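Local atomic coordinates of uncharacterized protein (Deinococcus radiodurans, PDB entry 3M33), a protein that is of unknown function but belongs to a methyltransferase-like family and may transfer methyl groups. Residues P34-L42 against G113-P121. Sequence-based numbering, arbitrary orientation.
Sequences PELTFDLWL and GLIVSRRGP. With SO4 (sulfate ion), chain F.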
loop_
_atom_site.group_PDB
_atom_site.type_symbol
_atom_site.label_atom_id
_atom_site.label_comp_id
_atom_site.label_asym_id
_atom_site.label_seq_id
_atom_site.Cartn_x
_atom_site.Cartn_y
_atom_site.Cartn_z
ATOM N N PRO A 34 -10.810 4.067 5.437
ATOM C CA PRO A 34 -10.260 2.976 6.250
ATOM C C PRO A 34 -8.734 2.960 6.318
ATOM O O PRO A 34 -8.188 2.081 6.987
ATOM C CB PRO A 34 -10.782 1.715 5.540
ATOM C CG PRO A 34 -10.943 2.136 4.128
ATOM C CD PRO A 34 -11.388 3.579 4.177
ATOM N N GLU A 35 -8.052 3.897 5.660
ATOM C CA GLU A 35 -6.593 3.986 5.807
ATOM C C GLU A 35 -6.143 5.130 6.707
ATOM O O GLU A 35 -4.952 5.349 6.871
ATOM C CB GLU A 35 -5.898 4.045 4.440
ATOM C CG GLU A 35 -5.954 2.707 3.691
ATOM C CD GLU A 35 -5.359 2.769 2.295
ATOM O OE1 GLU A 35 -4.447 3.588 2.078
ATOM O OE2 GLU A 35 -5.798 1.990 1.415
ATOM N N LEU A 36 -7.081 5.852 7.315
ATOM C CA LEU A 36 -6.699 6.935 8.238
ATOM C C LEU A 36 -5.790 6.444 9.365
ATOM O O LEU A 36 -4.859 7.142 9.763
ATOM C CB LEU A 36 -7.919 7.628 8.850
ATOM C CG LEU A 36 -8.808 8.419 7.889
ATOM C CD1 LEU A 36 -10.054 8.938 8.618
ATOM C CD2 LEU A 36 -8.027 9.558 7.231
ATOM N N THR A 37 -6.061 5.247 9.883
ATOM C CA THR A 37 -5.313 4.750 11.038
ATOM C C THR A 37 -3.888 4.456 10.624
ATOM O O THR A 37 -2.947 4.718 11.369
ATOM C CB THR A 37 -5.975 3.497 11.667
ATOM O OG1 THR A 37 -7.331 3.805 12.008
ATOM C CG2 THR A 37 -5.239 3.074 12.949
ATOM N N PHE A 38 -3.730 3.954 9.403
ATOM C CA PHE A 38 -2.409 3.679 8.860
ATOM C C PHE A 38 -1.599 4.979 8.765
ATOM O O PHE A 38 -0.423 5.010 9.113
ATOM C CB PHE A 38 -2.534 3.020 7.477
ATOM C CG PHE A 38 -1.220 2.860 6.751
ATOM C CD1 PHE A 38 -0.467 1.707 6.895
ATOM C CD2 PHE A 38 -0.754 3.855 5.912
ATOM C CE1 PHE A 38 0.719 1.554 6.224
ATOM C CE2 PHE A 38 0.442 3.709 5.228
ATOM C CZ PHE A 38 1.182 2.558 5.392
ATOM N N ASP A 39 -2.225 6.052 8.292
ATOM C CA ASP A 39 -1.529 7.339 8.204
ATOM C C ASP A 39 -1.107 7.808 9.585
ATOM O O ASP A 39 -0.002 8.291 9.755
ATOM C CB ASP A 39 -2.414 8.432 7.584
ATOM C CG ASP A 39 -2.684 8.207 6.116
ATOM O OD1 ASP A 39 -2.162 7.225 5.548
ATOM O OD2 ASP A 39 -3.442 9.012 5.540
ATOM N N LEU A 40 -2.007 7.706 10.561
ATOM C CA LEU A 40 -1.672 8.082 11.931
ATOM C C LEU A 40 -0.506 7.262 12.487
ATOM O O LEU A 40 0.400 7.810 13.101
ATOM C CB LEU A 40 -2.863 7.872 12.859
ATOM C CG LEU A 40 -3.954 8.927 12.884
ATOM C CD1 LEU A 40 -4.592 8.893 14.267
ATOM C CD2 LEU A 40 -3.387 10.318 12.567
ATOM N N TRP A 41 -0.541 5.944 12.293
ATOM C CA TRP A 41 0.515 5.089 12.822
ATOM C C TRP A 41 1.847 5.440 12.157
ATOM O O TRP A 41 2.888 5.505 12.813
ATOM C CB TRP A 41 0.198 3.628 12.547
ATOM C CG TRP A 41 -0.877 3.046 13.419
ATOM C CD1 TRP A 41 -1.663 3.708 14.308
ATOM C CD2 TRP A 41 -1.269 1.665 13.481
ATOM N NE1 TRP A 41 -2.525 2.827 14.921
ATOM C CE2 TRP A 41 -2.299 1.568 14.430
ATOM C CE3 TRP A 41 -0.845 0.504 12.818
ATOM C CZ2 TRP A 41 -2.912 0.351 14.746
ATOM C CZ3 TRP A 41 -1.453 -0.695 13.126
ATOM C CH2 TRP A 41 -2.480 -0.763 14.082
ATOM N N LEU A 42 1.810 5.663 10.845
ATOM C CA LEU A 42 3.030 5.968 10.113
ATOM C C LEU A 42 3.624 7.281 10.624
ATOM O O LEU A 42 4.804 7.379 10.918
ATOM C CB LEU A 42 2.734 6.054 8.617
ATOM C CG LEU A 42 3.889 6.520 7.723
ATOM C CD1 LEU A 42 5.167 5.733 8.014
ATOM C CD2 LEU A 42 3.481 6.414 6.240
ATOM N N GLY A 113 15.317 1.697 9.944
ATOM C CA GLY A 113 14.529 1.656 11.165
ATOM C C GLY A 113 13.046 1.439 10.893
ATOM O O GLY A 113 12.280 1.056 11.780
ATOM N N LEU A 114 12.629 1.692 9.661
ATOM C CA LEU A 114 11.238 1.460 9.275
ATOM C C LEU A 114 11.153 0.893 7.857
ATOM O O LEU A 114 11.774 1.419 6.929
ATOM C CB LEU A 114 10.419 2.758 9.382
ATOM C CG LEU A 114 8.948 2.704 8.966
ATOM C CD1 LEU A 114 8.168 1.830 9.939
ATOM C CD2 LEU A 114 8.356 4.116 8.927
ATOM N N ILE A 115 10.384 -0.181 7.695
ATOM C CA ILE A 115 10.082 -0.701 6.374
ATOM C C ILE A 115 8.585 -0.584 6.229
ATOM O O ILE A 115 7.834 -1.105 7.038
ATOM C CB ILE A 115 10.528 -2.165 6.200
ATOM C CG1 ILE A 115 12.056 -2.284 6.271
ATOM C CG2 ILE A 115 10.038 -2.716 4.887
ATOM C CD1 ILE A 115 12.600 -2.187 7.680
ATOM N N VAL A 116 8.137 0.128 5.211
ATOM C CA VAL A 116 6.728 0.423 5.105
ATOM C C VAL A 116 6.167 0.000 3.743
ATOM O O VAL A 116 6.869 0.034 2.723
ATOM C CB VAL A 116 6.467 1.911 5.369
ATOM C CG1 VAL A 116 7.119 2.752 4.310
ATOM C CG2 VAL A 116 4.981 2.182 5.396
ATOM N N SER A 117 4.908 -0.430 3.725
ATOM C CA SER A 117 4.275 -0.801 2.463
ATOM C C SER A 117 2.787 -0.528 2.499
ATOM O O SER A 117 2.060 -1.154 3.275
ATOM C CB SER A 117 4.508 -2.285 2.176
ATOM O OG SER A 117 3.801 -2.691 1.023
ATOM N N ARG A 118 2.333 0.398 1.660
ATOM C CA ARG A 118 0.909 0.675 1.572
ATOM C C ARG A 118 0.330 -0.152 0.434
ATOM O O ARG A 118 0.443 0.223 -0.726
ATOM C CB ARG A 118 0.637 2.170 1.346
ATOM C CG ARG A 118 -0.869 2.511 1.307
ATOM C CD ARG A 118 -1.176 3.922 0.752
ATOM N NE ARG A 118 -0.566 4.998 1.539
ATOM C CZ ARG A 118 -1.138 5.598 2.585
ATOM N NH1 ARG A 118 -2.352 5.229 3.017
ATOM N NH2 ARG A 118 -0.493 6.577 3.211
ATOM N N ARG A 119 -0.247 -1.305 0.762
ATOM C CA ARG A 119 -0.851 -2.180 -0.249
ATOM C C ARG A 119 0.173 -2.634 -1.287
ATOM O O ARG A 119 -0.159 -2.917 -2.443
ATOM C CB ARG A 119 -2.044 -1.476 -0.907
ATOM C CG ARG A 119 -3.135 -1.090 0.130
ATOM C CD ARG A 119 -4.071 0.037 -0.346
ATOM N NE ARG A 119 -4.898 -0.350 -1.481
ATOM C CZ ARG A 119 -6.047 0.234 -1.830
ATOM N NH1 ARG A 119 -6.547 1.255 -1.121
ATOM N NH2 ARG A 119 -6.710 -0.215 -2.896
ATOM N N GLY A 120 1.424 -2.700 -0.859
ATOM C CA GLY A 120 2.524 -3.029 -1.744
ATOM C C GLY A 120 2.958 -4.465 -1.559
ATOM O O GLY A 120 2.186 -5.280 -1.063
ATOM N N PRO A 121 4.198 -4.778 -1.962
ATOM C CA PRO A 121 4.765 -6.129 -1.840
ATOM C C PRO A 121 4.763 -6.616 -0.398
ATOM O O PRO A 121 4.936 -5.808 0.526
ATOM C CB PRO A 121 6.214 -5.947 -2.323
ATOM C CG PRO A 121 6.158 -4.776 -3.254
ATOM C CD PRO A 121 5.126 -3.844 -2.630
HETATM S S SO4 F . -4.472 -2.914 -4.408
HETATM O O1 SO4 F . -5.039 -2.017 -3.420
HETATM O O2 SO4 F . -4.594 -2.303 -5.735
HETATM O O3 SO4 F . -3.067 -3.160 -4.086
HETATM O O4 SO4 F . -5.180 -4.192 -4.397
#
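Arg118 leaves strand 114-118 with CG anti to its backbone N (chi1 -178°) and then bends at chi3 (-60°), which swings its guanidinium between Glu35, just ahead of helix 36-42, and Asp39 in its first turn. In this Rossmann-like, methyltransferase-type fold the helix packs nearly antiparallel against a central strand of the sheet. The long, flexible arginine suits the strand's C-terminal end, since its planar head can serve several carboxylates at once: NH1 of Arg118 meets OE1 of Glu35 at 2.8 Å with the two planes nearly coplanar, while NH2 lies 2.9 Å from Asp39 OD1, an oxygen that also accepts from NH1. Asp62 pairs with NE of Arg118 and Arg65 with the other oxygen of Asp39, so the network reaches helix 61-66. Phe38 sets its CE2 over the centre of one guanidinium face, 3.5 Å above the plane, but the two planes stand 67° apart, so this is no parallel stack. Farther into the core, CZ of Phe38 packs on Val116 CG2 at 3.8 Å, and Leu42 CD1 meets Leu114 CD2 at 3.7 Å; such apolar side chains suit the buried face between helix and sheet. Glu35 is extended beyond CG, long enough to bridge both arginines: its OE2, also paired with Arg210, takes a 2.7 Å bond from Arg119 NH1, while NE and NH2 of Arg119 both hydrogen-bond O1 of a sulfate, probably from the crystallisation liquor.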